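Long-range contacts in hypothetical protein (Staphylococcus aureus subsp. aureus, PDB 1QYI), which is of unknown function but belongs to the haloacid dehalogenase (HAD) superfamily and may therefore act as a hydrolase: residues F19-L24 against E179-W184; K33-L38 against P110-L115; Y207-I212 against T245-E250. All blocks are in the same frame, centred on the assembly; numbering follows the deposited sequence.

Contact 1 (F19-L24 against E179-W184); sequences FDVSAL and EVYQEW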
loop_
_atom_site.group_PDB
_atom_site.type_symbol
_atom_site.label_atom_id
_atom_site.label_comp_id
_atom_site.label_asym_id
_atom_site.label_seq_id
_atom_site.Cartn_x
_atom_site.Cartn_y
_atom_site.Cartn_z
ATOM N N PHE A 19 -1.331 3.212 5.919
ATOM C CA PHE A 19 -2.531 3.882 6.413
ATOM C C PHE A 19 -2.136 5.121 7.234
ATOM O O PHE A 19 -2.859 6.125 7.251
ATOM C CB PHE A 19 -3.360 2.907 7.259
ATOM C CG PHE A 19 -3.572 1.563 6.602
ATOM C CD1 PHE A 19 -3.983 1.475 5.271
ATOM C CD2 PHE A 19 -3.364 0.386 7.315
ATOM C CE1 PHE A 19 -4.183 0.240 4.664
ATOM C CE2 PHE A 19 -3.561 -0.855 6.716
ATOM C CZ PHE A 19 -3.973 -0.931 5.385
ATOM N N ASP A 20 -0.989 5.040 7.908
ATOM C CA ASP A 20 -0.463 6.151 8.693
ATOM C C ASP A 20 -0.142 7.287 7.723
ATOM O O ASP A 20 -0.703 8.377 7.817
ATOM C CB ASP A 20 0.838 5.755 9.401
ATOM C CG ASP A 20 0.615 5.097 10.738
ATOM O OD1 ASP A 20 -0.531 4.683 11.059
ATOM O OD2 ASP A 20 1.619 4.984 11.473
ATOM N N VAL A 21 0.769 7.029 6.790
ATOM C CA VAL A 21 1.147 8.058 5.836
ATOM C C VAL A 21 -0.113 8.573 5.146
ATOM O O VAL A 21 -0.274 9.780 4.968
ATOM C CB VAL A 21 2.151 7.544 4.793
ATOM C CG1 VAL A 21 2.476 8.648 3.802
ATOM C CG2 VAL A 21 3.423 7.087 5.501
ATOM N N SER A 22 -1.020 7.671 4.782
ATOM C CA SER A 22 -2.252 8.096 4.144
ATOM C C SER A 22 -2.956 9.146 5.026
ATOM O O SER A 22 -3.418 10.184 4.522
ATOM C CB SER A 22 -3.165 6.895 3.900
ATOM O OG SER A 22 -4.432 7.314 3.394
ATOM N N ALA A 23 -3.021 8.890 6.335
ATOM C CA ALA A 23 -3.647 9.828 7.278
ATOM C C ALA A 23 -2.879 11.151 7.337
ATOM O O ALA A 23 -3.475 12.222 7.258
ATOM C CB ALA A 23 -3.720 9.209 8.677
ATOM N N LEU A 24 -1.559 11.067 7.488
ATOM C CA LEU A 24 -0.715 12.261 7.537
ATOM C C LEU A 24 -0.852 13.090 6.272
ATOM O O LEU A 24 -0.730 14.311 6.300
ATOM C CB LEU A 24 0.758 11.889 7.703
ATOM C CG LEU A 24 1.256 11.490 9.085
ATOM C CD1 LEU A 24 2.782 11.537 9.079
ATOM C CD2 LEU A 24 0.709 12.465 10.123
ATOM N N GLU A 179 1.624 12.913 -4.592
ATOM C CA GLU A 179 3.034 13.303 -4.466
ATOM C C GLU A 179 3.374 13.559 -3.005
ATOM O O GLU A 179 4.479 13.257 -2.548
ATOM C CB GLU A 179 3.353 14.558 -5.299
ATOM C CG GLU A 179 3.132 14.361 -6.783
ATOM C CD GLU A 179 3.642 15.507 -7.633
ATOM O OE1 GLU A 179 3.680 16.665 -7.165
ATOM O OE2 GLU A 179 3.987 15.256 -8.801
ATOM N N VAL A 180 2.404 14.100 -2.275
ATOM C CA VAL A 180 2.593 14.404 -0.864
ATOM C C VAL A 180 2.782 13.115 -0.089
ATOM O O VAL A 180 3.582 13.052 0.844
ATOM C CB VAL A 180 1.379 15.147 -0.269
ATOM C CG1 VAL A 180 1.659 15.510 1.175
ATOM C CG2 VAL A 180 1.072 16.393 -1.087
ATOM N N TYR A 181 2.040 12.087 -0.475
ATOM C CA TYR A 181 2.138 10.801 0.207
ATOM C C TYR A 181 3.494 10.128 -0.051
ATOM O O TYR A 181 4.141 9.595 0.867
ATOM C CB TYR A 181 0.996 9.890 -0.249
ATOM C CG TYR A 181 1.103 8.465 0.236
ATOM C CD1 TYR A 181 1.966 7.558 -0.389
ATOM C CD2 TYR A 181 0.324 8.006 1.303
ATOM C CE1 TYR A 181 2.047 6.242 0.024
ATOM C CE2 TYR A 181 0.400 6.689 1.725
ATOM C CZ TYR A 181 1.263 5.814 1.080
ATOM O OH TYR A 181 1.349 4.506 1.484
ATOM N N GLN A 182 3.918 10.176 -1.312
ATOM C CA GLN A 182 5.173 9.566 -1.718
ATOM C C GLN A 182 6.372 10.195 -1.013
ATOM O O GLN A 182 7.311 9.491 -0.629
ATOM C CB GLN A 182 5.321 9.637 -3.247
ATOM C CG GLN A 182 4.339 8.731 -3.991
ATOM C CD GLN A 182 4.606 7.249 -3.757
ATOM O OE1 GLN A 182 5.464 6.659 -4.412
ATOM N NE2 GLN A 182 3.885 6.645 -2.808
ATOM N N GLU A 183 6.348 11.511 -0.826
ATOM C CA GLU A 183 7.460 12.158 -0.147
ATOM C C GLU A 183 7.420 11.753 1.322
ATOM O O GLU A 183 8.451 11.490 1.940
ATOM C CB GLU A 183 7.392 13.679 -0.284
ATOM C CG GLU A 183 8.740 14.254 -0.634
ATOM C CD GLU A 183 8.775 15.767 -0.651
ATOM O OE1 GLU A 183 7.981 16.377 -1.399
ATOM O OE2 GLU A 183 9.608 16.342 0.081
ATOM N N TRP A 184 6.212 11.704 1.869
ATOM C CA TRP A 184 6.010 11.290 3.246
ATOM C C TRP A 184 6.615 9.896 3.433
ATOM O O TRP A 184 7.381 9.655 4.363
ATOM C CB TRP A 184 4.512 11.238 3.543
ATOM C CG TRP A 184 3.959 12.439 4.280
ATOM C CD1 TRP A 184 2.768 13.066 4.057
ATOM C CD2 TRP A 184 4.543 13.073 5.426
ATOM N NE1 TRP A 184 2.569 14.047 5.007
ATOM C CE2 TRP A 184 3.633 14.064 5.861
ATOM C CE3 TRP A 184 5.733 12.882 6.141
ATOM C CZ2 TRP A 184 3.886 14.875 6.962
ATOM C CZ3 TRP A 184 5.985 13.686 7.236
ATOM C CH2 TRP A 184 5.053 14.670 7.642
#
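With CG1 of Val-21 set anti to the backbone N (chi1 178°) and CG of Tyr-181 likewise anti to its own N, the valine methyl comes down over one face of the tyrosine ring. The two side chains meet at about a right angle, CG1 of Val-21 standing 3.7 Å from the ring centroid of Tyr-181 in a CH-pi contact. The same methyl is wedged against the next turn of the partner helix, 3.3 Å from CB of Trp-184, so one branch of Val-21 fills the angle between both aromatic side chains. At the edge of the Tyr-181 ring CE2 lies 3.5 Å from the backbone N of Ser-22. One turn on, Leu-24 lies over a face of the Trp-184 indole: its CD1 is 4.0 Å from the centroid of the six-membered ring, 6° off the normal, and its CB is 3.9 Å from NE1 of Trp-184. The helices are inclined at 128° between their N-to-C directions, nearer to perpendicular than to antiparallel, and their axes approach to 9.2 Å. Beyond the pair, Trp-78 meets the Tyr-181 ring edge-to-face, and Lys-204 makes a cation-pi contact with Trp-184. Leu-81 of helix 77-93 touches both Ser-22 and Tyr-181. The chemistry across the interface is thus aliphatic carbon on aromatic faces, fully buried and without direct polar bonds, which joins the first and last long helices of the all-helical part of the chain through shape and dispersion.

Contact 2 (K33-L38 against P110-L115); sequences KCYLGL and PVELKL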
loop_
_atom_site.group_PDB
_atom_site.type_symbol
_atom_site.label_atom_id
_atom_site.label_comp_id
_atom_site.label_asym_id
_atom_site.label_seq_id
_atom_site.Cartn_x
_atom_site.Cartn_y
_atom_site.Cartn_z
ATOM N N LYS A 33 0.197 25.572 5.931
ATOM C CA LYS A 33 0.002 26.842 5.262
ATOM C C LYS A 33 0.563 26.780 3.837
ATOM O O LYS A 33 0.549 27.776 3.108
ATOM C CB LYS A 33 0.657 27.973 6.076
ATOM C CG LYS A 33 -0.067 29.331 5.994
ATOM C CD LYS A 33 -0.797 29.704 7.295
ATOM C CE LYS A 33 -2.152 29.008 7.460
ATOM N NZ LYS A 33 -3.335 29.775 6.943
ATOM N N CYS A 34 1.034 25.598 3.439
ATOM C CA CYS A 34 1.574 25.368 2.092
ATOM C C CYS A 34 0.432 25.000 1.157
ATOM O O CYS A 34 0.576 25.036 -0.066
ATOM C CB CYS A 34 2.561 24.201 2.094
ATOM S SG CYS A 34 4.272 24.634 1.881
ATOM N N TYR A 35 -0.698 24.640 1.764
ATOM C CA TYR A 35 -1.904 24.224 1.050
ATOM C C TYR A 35 -3.129 24.961 1.598
ATOM O O TYR A 35 -3.303 26.149 1.331
ATOM C CB TYR A 35 -2.073 22.714 1.206
ATOM C CG TYR A 35 -0.839 21.942 0.785
ATOM C CD1 TYR A 35 -0.388 21.986 -0.538
ATOM C CD2 TYR A 35 -0.098 21.204 1.715
ATOM C CE1 TYR A 35 0.773 21.318 -0.926
ATOM C CE2 TYR A 35 1.068 20.529 1.339
ATOM C CZ TYR A 35 1.495 20.596 0.012
ATOM O OH TYR A 35 2.649 19.975 -0.396
ATOM N N LEU A 36 -3.987 24.281 2.352
ATOM C CA LEU A 36 -5.143 24.976 2.903
ATOM C C LEU A 36 -4.782 25.801 4.144
ATOM O O LEU A 36 -5.134 26.976 4.241
ATOM C CB LEU A 36 -6.285 24.011 3.235
ATOM C CG LEU A 36 -7.228 23.614 2.095
ATOM C CD1 LEU A 36 -8.441 22.910 2.698
ATOM C CD2 LEU A 36 -7.672 24.845 1.310
ATOM N N GLY A 37 -4.063 25.198 5.084
ATOM C CA GLY A 37 -3.695 25.926 6.281
ATOM C C GLY A 37 -4.927 26.328 7.060
ATOM O O GLY A 37 -5.082 27.487 7.434
ATOM N N LEU A 38 -5.804 25.360 7.309
ATOM C CA LEU A 38 -7.046 25.581 8.038
ATOM C C LEU A 38 -6.800 26.075 9.459
ATOM O O LEU A 38 -7.292 27.134 9.848
ATOM C CB LEU A 38 -7.852 24.277 8.071
ATOM C CG LEU A 38 -9.319 24.236 7.631
ATOM C CD1 LEU A 38 -9.478 24.768 6.205
ATOM C CD2 LEU A 38 -9.811 22.796 7.714
ATOM N N PRO A 110 -2.278 26.342 -10.668
ATOM C CA PRO A 110 -2.334 24.981 -10.120
ATOM C C PRO A 110 -3.111 24.907 -8.801
ATOM O O PRO A 110 -3.018 25.813 -7.971
ATOM C CB PRO A 110 -0.860 24.614 -9.965
ATOM C CG PRO A 110 -0.220 25.938 -9.683
ATOM C CD PRO A 110 -0.896 26.854 -10.663
ATOM N N VAL A 111 -3.882 23.832 -8.631
ATOM C CA VAL A 111 -4.694 23.625 -7.429
ATOM C C VAL A 111 -3.896 23.753 -6.149
ATOM O O VAL A 111 -4.411 24.196 -5.122
ATOM C CB VAL A 111 -5.383 22.237 -7.421
ATOM C CG1 VAL A 111 -6.606 22.262 -8.321
ATOM C CG2 VAL A 111 -4.407 21.156 -7.873
ATOM N N GLU A 112 -2.636 23.356 -6.204
ATOM C CA GLU A 112 -1.785 23.454 -5.038
ATOM C C GLU A 112 -1.733 24.901 -4.550
ATOM O O GLU A 112 -1.826 25.161 -3.352
ATOM C CB GLU A 112 -0.391 22.942 -5.383
ATOM C CG GLU A 112 0.657 23.247 -4.342
ATOM C CD GLU A 112 1.890 22.397 -4.520
ATOM O OE1 GLU A 112 2.361 22.269 -5.671
ATOM O OE2 GLU A 112 2.384 21.864 -3.505
ATOM N N LEU A 113 -1.603 25.844 -5.476
ATOM C CA LEU A 113 -1.547 27.252 -5.108
ATOM C C LEU A 113 -2.945 27.828 -4.909
ATOM O O LEU A 113 -3.122 28.773 -4.147
ATOM C CB LEU A 113 -0.803 28.047 -6.182
ATOM C CG LEU A 113 0.647 27.610 -6.450
ATOM C CD1 LEU A 113 1.151 28.307 -7.694
ATOM C CD2 LEU A 113 1.543 27.931 -5.249
ATOM N N LYS A 114 -3.937 27.263 -5.593
ATOM C CA LYS A 114 -5.305 27.740 -5.455
ATOM C C LYS A 114 -5.875 27.336 -4.096
ATOM O O LYS A 114 -6.838 27.938 -3.605
ATOM C CB LYS A 114 -6.193 27.198 -6.579
ATOM C CG LYS A 114 -5.832 27.766 -7.954
ATOM C CD LYS A 114 -6.886 27.473 -9.017
ATOM C CE LYS A 114 -7.090 25.982 -9.245
ATOM N NZ LYS A 114 -8.145 25.747 -10.282
ATOM N N LEU A 115 -5.278 26.322 -3.479
ATOM C CA LEU A 115 -5.739 25.880 -2.170
ATOM C C LEU A 115 -5.364 26.950 -1.145
ATOM O O LEU A 115 -6.089 27.185 -0.177
ATOM C CB LEU A 115 -5.098 24.535 -1.792
ATOM C CG LEU A 115 -5.651 23.255 -2.452
ATOM C CD1 LEU A 115 -4.752 22.068 -2.129
ATOM C CD2 LEU A 115 -7.071 22.988 -1.964
HETATM O O HOH W 1 2.676 24.231 -1.276
HETATM O O HOH W 2 -6.573 28.284 2.042
#
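Leu-36 and Leu-115 bring the irregular loop and the short helix closest, their CA atoms 5.2 Å apart, and the carbonyl oxygens Tyr-35 O and Leu-115 O both turn into the gap without bonding to each other. The isobutyl groups cross at a slant, CD2 of Leu-36 reaching CD2 of Leu-115 at 3.8 Å and also resting 3.2 Å from the carbonyl O of Leu-115. Tyr-35 has CG anti to its carbonyl carbon (chi1 -54°), which swings the ring alongside Glu-112. There the carboxylate meets the ring at its edge: OE2 of Glu-112 is 3.1 Å from CE1 of Tyr-35, and the two planes are only 4° apart. An acceptor oxygen at the positively polarised C-H rim is probably favourable, and the extended glutamate chain delivers it. The same OE2 forms a salt bridge with NE of Arg-200, its main charged partner. Two waters complete the join. One donates to Cys-34 O at 2.6 Å and, at 3.3 Å, to OE2 of Glu-112; the other donates to Leu-36 O and Leu-115 O, bridging the two backbones. Within the loop, NZ of Lys-33 bonds to Gly-37 O at 2.9 Å, in the carbonyl plane and on a lone pair, tying the ends of residues 33-37 together; Gly-37 has a positive phi. Around the pair, Leu-176 of helix 172-195 touches Tyr-35, Glu-112 and Leu-115, while helix 77-93 lends Ile-92 to Leu-36 and Leu-89 to Leu-115; helix 16-31 adds Leu-29 to Tyr-35 and Leu-30 to Leu-36, so loop and helix 111-115 sit among all three helices.

Contact 3 (Y207-I212 against T245-E250); sequences YIYQEI and TVVPFE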
loop_
_atom_site.group_PDB
_atom_site.type_symbol
_atom_site.label_atom_id
_atom_site.label_comp_id
_atom_site.label_asym_id
_atom_site.label_seq_id
_atom_site.Cartn_x
_atom_site.Cartn_y
_atom_site.Cartn_z
ATOM N N TYR A 207 9.067 7.375 6.123
ATOM C CA TYR A 207 8.613 6.326 7.012
ATOM C C TYR A 207 8.876 4.944 6.438
ATOM O O TYR A 207 8.407 3.940 6.976
ATOM C CB TYR A 207 7.126 6.516 7.315
ATOM C CG TYR A 207 6.881 7.718 8.193
ATOM C CD1 TYR A 207 7.100 7.651 9.571
ATOM C CD2 TYR A 207 6.514 8.941 7.644
ATOM C CE1 TYR A 207 6.964 8.774 10.380
ATOM C CE2 TYR A 207 6.378 10.070 8.449
ATOM C CZ TYR A 207 6.607 9.973 9.815
ATOM O OH TYR A 207 6.492 11.086 10.611
ATOM N N ILE A 208 9.609 4.890 5.333
ATOM C CA ILE A 208 9.939 3.606 4.733
ATOM C C ILE A 208 11.012 3.019 5.633
ATOM O O ILE A 208 11.183 1.806 5.714
ATOM C CB ILE A 208 10.491 3.767 3.284
ATOM C CG1 ILE A 208 10.645 2.397 2.639
ATOM C CG2 ILE A 208 11.858 4.468 3.296
ATOM C CD1 ILE A 208 10.990 2.473 1.170
ATOM N N TYR A 209 11.723 3.906 6.324
ATOM C CA TYR A 209 12.772 3.505 7.248
ATOM C C TYR A 209 12.224 3.181 8.640
ATOM O O TYR A 209 12.949 2.672 9.483
ATOM C CB TYR A 209 13.814 4.613 7.349
ATOM C CG TYR A 209 14.527 4.887 6.060
ATOM C CD1 TYR A 209 15.537 4.044 5.604
ATOM C CD2 TYR A 209 14.230 6.029 5.317
ATOM C CE1 TYR A 209 16.248 4.349 4.442
ATOM C CE2 TYR A 209 14.926 6.336 4.156
ATOM C CZ TYR A 209 15.939 5.497 3.723
ATOM O OH TYR A 209 16.656 5.825 2.584
ATOM N N GLN A 210 10.952 3.476 8.882
ATOM C CA GLN A 210 10.363 3.189 10.186
ATOM C C GLN A 210 9.170 2.284 9.979
ATOM O O GLN A 210 8.101 2.492 10.557
ATOM C CB GLN A 210 9.910 4.472 10.881
ATOM C CG GLN A 210 10.880 5.622 10.707
ATOM C CD GLN A 210 10.575 6.783 11.616
ATOM O OE1 GLN A 210 11.116 7.870 11.442
ATOM N NE2 GLN A 210 9.718 6.555 12.607
ATOM N N GLU A 211 9.362 1.275 9.139
ATOM C CA GLU A 211 8.318 0.318 8.810
ATOM C C GLU A 211 7.962 -0.525 10.046
ATOM O O GLU A 211 8.817 -0.846 10.877
ATOM C CB GLU A 211 8.807 -0.564 7.651
ATOM C CG GLU A 211 7.714 -1.190 6.792
ATOM C CD GLU A 211 7.122 -0.234 5.748
ATOM O OE1 GLU A 211 7.878 0.337 4.939
ATOM O OE2 GLU A 211 5.889 -0.063 5.722
ATOM N N ILE A 212 6.679 -0.853 10.164
ATOM C CA ILE A 212 6.151 -1.651 11.267
ATOM C C ILE A 212 6.568 -3.125 11.132
ATOM O O ILE A 212 6.172 -3.818 10.196
ATOM C CB ILE A 212 4.605 -1.561 11.324
ATOM C CG1 ILE A 212 4.075 -0.643 10.221
ATOM C CG2 ILE A 212 4.178 -0.972 12.649
ATOM C CD1 ILE A 212 4.375 -1.082 8.766
ATOM N N THR A 245 10.731 -2.414 -1.130
ATOM C CA THR A 245 11.155 -3.747 -0.711
ATOM C C THR A 245 12.621 -3.713 -0.260
ATOM O O THR A 245 12.951 -4.075 0.873
ATOM C CB THR A 245 11.034 -4.759 -1.871
ATOM O OG1 THR A 245 9.778 -4.569 -2.529
ATOM C CG2 THR A 245 11.122 -6.182 -1.354
ATOM N N VAL A 246 13.500 -3.279 -1.156
ATOM C CA VAL A 246 14.926 -3.212 -0.849
ATOM C C VAL A 246 15.271 -2.301 0.344
ATOM O O VAL A 246 15.834 -2.773 1.329
ATOM C CB VAL A 246 15.740 -2.776 -2.094
ATOM C CG1 VAL A 246 17.144 -2.345 -1.690
ATOM C CG2 VAL A 246 15.827 -3.942 -3.065
ATOM N N VAL A 247 14.929 -1.015 0.257
ATOM C CA VAL A 247 15.232 -0.063 1.316
ATOM C C VAL A 247 14.858 -0.554 2.707
ATOM O O VAL A 247 15.690 -0.546 3.615
ATOM C CB VAL A 247 14.542 1.289 1.052
ATOM C CG1 VAL A 247 14.882 2.285 2.146
ATOM C CG2 VAL A 247 14.975 1.826 -0.303
ATOM N N PRO A 248 13.606 -0.994 2.898
ATOM C CA PRO A 248 13.197 -1.477 4.222
ATOM C C PRO A 248 14.066 -2.646 4.696
ATOM O O PRO A 248 14.646 -2.599 5.780
ATOM C CB PRO A 248 11.741 -1.888 4.011
ATOM C CG PRO A 248 11.294 -1.007 2.870
ATOM C CD PRO A 248 12.479 -1.029 1.951
ATOM N N PHE A 249 14.158 -3.688 3.875
ATOM C CA PHE A 249 14.957 -4.860 4.223
ATOM C C PHE A 249 16.416 -4.499 4.459
ATOM O O PHE A 249 17.081 -5.068 5.328
ATOM C CB PHE A 249 14.851 -5.934 3.130
ATOM C CG PHE A 249 13.689 -6.880 3.318
ATOM C CD1 PHE A 249 12.393 -6.398 3.464
ATOM C CD2 PHE A 249 13.892 -8.256 3.344
ATOM C CE1 PHE A 249 11.317 -7.271 3.633
ATOM C CE2 PHE A 249 12.818 -9.135 3.513
ATOM C CZ PHE A 249 11.529 -8.634 3.656
ATOM N N GLU A 250 16.902 -3.549 3.678
ATOM C CA GLU A 250 18.270 -3.069 3.775
ATOM C C GLU A 250 18.489 -2.440 5.153
ATOM O O GLU A 250 19.347 -2.884 5.912
ATOM C CB GLU A 250 18.499 -2.059 2.646
ATOM C CG GLU A 250 19.563 -1.025 2.892
ATOM C CD GLU A 250 20.868 -1.623 3.322
ATOM O OE1 GLU A 250 21.346 -2.550 2.637
ATOM O OE2 GLU A 250 21.415 -1.161 4.345
#
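The shortest polar bond here, Glu-250 N to Val-246 O at 2.7 Å, lies inside helix 242-252 and spans the turn that presents Val-247 and Pro-248 to Ile-208 and Tyr-209 of the facing loop. Pro-248 has no N-H to give to the preceding turn, and the helix is kinked at that point. Its ring atoms form one half of the apolar surface: CG of Pro-248 lies 3.5 Å from CG1 of Ile-208. That isoleucine is stretched out, CG1 opposite the backbone N (chi1 -173°) and CD1 carried on in the same direction, so the chain runs across the helix and its end reaches CB of Val-247 at 3.7 Å. The two side chains meet nearly perpendicularly. The other branch, CG2 of Ile-208, serves two neighbours: it lies 3.9 Å from CG1 of Val-247 and over one face of the Tyr-209 ring. Tyr-209 starts away from the helix at CB, yet its ring comes back, CE1 standing 3.4 Å from CG1 of Val-247 at an oblique angle. CG1 of Val-247 therefore meets the aliphatic branch and the phenol ring side by side, the two already packed on each other. Glu-211 joins marginally, its OE1 being 4.2 Å from CG of Pro-248, while its OE2 makes a long, weak ion pair with Arg-240. Leu-190 of helix 172-195 touches both Tyr-209 and Val-247, and Tyr-185 of that helix touches Ile-208. On the far side of the helix Phe-249 stacks edge-to-face on Phe-12. The chemistry is one of hydrocarbon fitted to hydrocarbon: with no direct hydrogen bond between the segments, the fit depends on side-chain shape where the chain returns from the helical region to the sheet-bearing part.

In the fold
From strand 3-6 the chain enters helix 16-31, which supplies the first half of contact 1; 155 residues later helix 172-195 closes that loop. Contact 2 is nested inside it, between the loop after helix 16-31 and helix 111-115, and the two contacts touch where Val-180 meets Tyr-35. Contact 3 follows in series, its loop opening after helix 172-195 and closing on helix 242-252, just beyond strand 233-237. Tyr-207 packs against Leu-24 and Trp-184, linking contacts 1 and 3. The helical insertion between the first two strands in sequence, probably a HAD cap, is thus gathered by contacts 1 and 2 and met by the sheet-bearing part at contact 3.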